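Local coordinates for uncharacterized protein (Enterococcus faecalis, PDB 3CLQ), which is of unknown function but belongs to the DUF1116/AllG family and may be related to a subunit of oxamate carbamoyltransferase, at residues L178-A183 / P353-P358. Numbering follows the deposited sequence.
Sequences LMLSQA and PNVTIP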
loop_
_atom_site.group_PDB
_atom_site.type_symbol
_atom_site.label_atom_id
_atom_site.label_comp_id
_atom_site.label_asym_id
_atom_site.label_seq_id
_atom_site.Cartn_x
_atom_site.Cartn_y
_atom_site.Cartn_z
ATOM N N LEU B 178 -2.428 -13.999 -1.954
ATOM C CA LEU B 178 -3.379 -12.905 -1.900
ATOM C C LEU B 178 -2.674 -11.591 -1.542
ATOM O O LEU B 178 -2.868 -10.576 -2.214
ATOM C CB LEU B 178 -4.501 -13.197 -0.904
ATOM C CG LEU B 178 -5.562 -12.094 -0.734
ATOM C CD1 LEU B 178 -6.368 -11.830 -2.007
ATOM C CD2 LEU B 178 -6.483 -12.420 0.441
HETATM N N MSE B 179 -1.859 -11.604 -0.494
HETATM C CA MSE B 179 -1.276 -10.357 -0.018
HETATM C C MSE B 179 -0.341 -9.776 -1.072
HETATM O O MSE B 179 -0.287 -8.574 -1.301
HETATM C CB MSE B 179 -0.562 -10.561 1.312
HETATM C CG MSE B 179 -0.221 -9.273 2.018
HETATM SE SE MSE B 179 0.369 -9.560 3.884
HETATM C CE MSE B 179 -1.383 -9.823 4.739
ATOM N N LEU B 180 0.349 -10.651 -1.752
ATOM C CA LEU B 180 1.240 -10.259 -2.789
ATOM C C LEU B 180 0.413 -9.726 -3.919
ATOM O O LEU B 180 0.698 -8.714 -4.459
ATOM C CB LEU B 180 2.028 -11.468 -3.210
ATOM C CG LEU B 180 3.005 -11.249 -4.321
ATOM C CD1 LEU B 180 4.207 -12.001 -4.043
ATOM C CD2 LEU B 180 2.422 -11.684 -5.576
ATOM N N SER B 181 -0.634 -10.436 -4.256
ATOM C CA SER B 181 -1.709 -9.926 -5.107
ATOM C C SER B 181 -1.963 -8.437 -4.893
ATOM O O SER B 181 -1.951 -7.667 -5.836
ATOM C CB SER B 181 -3.001 -10.665 -4.746
ATOM O OG SER B 181 -3.665 -11.167 -5.895
ATOM N N GLN B 182 -2.205 -8.057 -3.637
ATOM C CA GLN B 182 -2.624 -6.703 -3.271
ATOM C C GLN B 182 -1.461 -5.715 -3.262
ATOM O O GLN B 182 -1.615 -4.550 -3.640
ATOM C CB GLN B 182 -3.271 -6.725 -1.888
ATOM C CG GLN B 182 -4.472 -7.627 -1.803
ATOM C CD GLN B 182 -4.903 -7.853 -0.390
ATOM O OE1 GLN B 182 -4.247 -7.386 0.520
ATOM N NE2 GLN B 182 -6.006 -8.589 -0.186
ATOM N N ALA B 183 -0.299 -6.186 -2.812
ATOM C CA ALA B 183 0.905 -5.378 -2.875
ATOM C C ALA B 183 1.149 -4.842 -4.309
ATOM O O ALA B 183 1.403 -3.652 -4.500
ATOM C CB ALA B 183 2.107 -6.183 -2.368
ATOM N N PRO B 353 -2.954 -15.363 -13.954
ATOM C CA PRO B 353 -4.155 -14.507 -13.793
ATOM C C PRO B 353 -4.451 -14.059 -12.339
ATOM O O PRO B 353 -5.147 -13.060 -12.115
ATOM C CB PRO B 353 -5.294 -15.380 -14.341
ATOM C CG PRO B 353 -4.821 -16.778 -14.195
ATOM C CD PRO B 353 -3.298 -16.748 -14.335
ATOM N N ASN B 354 -3.910 -14.783 -11.366
ATOM C CA ASN B 354 -4.152 -14.506 -9.961
ATOM C C ASN B 354 -3.325 -13.348 -9.423
ATOM O O ASN B 354 -3.501 -12.942 -8.277
ATOM C CB ASN B 354 -3.817 -15.757 -9.145
ATOM C CG ASN B 354 -4.754 -16.906 -9.442
ATOM O OD1 ASN B 354 -5.949 -16.779 -9.269
ATOM N ND2 ASN B 354 -4.212 -18.035 -9.903
ATOM N N VAL B 355 -2.398 -12.849 -10.236
ATOM C CA VAL B 355 -1.499 -11.764 -9.837
ATOM C C VAL B 355 -1.240 -10.854 -11.041
ATOM O O VAL B 355 -0.576 -11.249 -12.006
ATOM C CB VAL B 355 -0.157 -12.322 -9.333
ATOM C CG1 VAL B 355 0.764 -11.207 -8.838
ATOM C CG2 VAL B 355 -0.394 -13.340 -8.268
ATOM N N THR B 356 -1.757 -9.638 -10.994
ATOM C CA THR B 356 -1.812 -8.835 -12.187
ATOM C C THR B 356 -1.223 -7.423 -12.012
ATOM O O THR B 356 -1.107 -6.931 -10.897
ATOM C CB THR B 356 -3.276 -8.745 -12.656
ATOM O OG1 THR B 356 -4.068 -8.186 -11.608
ATOM C CG2 THR B 356 -3.828 -10.144 -12.981
ATOM N N ILE B 357 -0.872 -6.769 -13.119
ATOM C CA ILE B 357 -0.312 -5.417 -13.087
ATOM C C ILE B 357 -1.258 -4.391 -13.678
ATOM O O ILE B 357 -1.470 -4.343 -14.889
ATOM C CB ILE B 357 0.969 -5.340 -13.900
ATOM C CG1 ILE B 357 1.982 -6.404 -13.433
ATOM C CG2 ILE B 357 1.558 -3.941 -13.817
ATOM C CD1 ILE B 357 2.982 -6.715 -14.493
ATOM N N PRO B 358 -1.814 -3.528 -12.829
ATOM C CA PRO B 358 -2.859 -2.596 -13.228
ATOM C C PRO B 358 -2.481 -1.744 -14.447
ATOM O O PRO B 358 -3.192 -1.745 -15.461
ATOM C CB PRO B 358 -3.012 -1.724 -11.992
ATOM C CG PRO B 358 -2.648 -2.632 -10.885
ATOM C CD PRO B 358 -1.473 -3.377 -11.409
#
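Leu180 and Ser181, neighbours on the short helix 176-183, meet Asn354 and Val355 in the turn between strands 348-352 and 356-357, the two outer strands of a three-stranded antiparallel sheet. It is a small helix-against-turn contact, and the two segments come nearest at Ser181 and Val355, whose CA atoms lie 5.1 Å apart.

The polar part is a single weak hydrogen bond. Ser181 OG donates to the backbone carbonyl Asn354 O at 3.0 Å, a slight link from a helix side chain to the main chain of the turn just where it changes direction. It is best read with caution, because the serine side chain is modelled in an unusual rotamer (chi1 -131°) and its CB sits too close to Leu178 O, which makes the place of OG doubtful. One residue beyond Val355, Thr356 OG1 bonds to His185 NE2, so the strand is also tied to the residues just after helix 176-183.

The apolar part is buried and falls to one methyl on each side. Leu180 leaves the helix with CG anti to the backbone N (chi1 179°), and although its CB sets out alongside the turn, the end of the side chain comes nearer to it. Trp237 of helix 234-247 and Cys190 also touch this leucine, while Arg177, earlier on helix 176-183, packs on Val355. Backbone hydrogen bonding with Ile365 ties Val355 to the middle strand of the sheet. The leucine and valine side chains cross at about a right angle, bringing Leu180 CD2 to 3.7 Å from Val355 CG1.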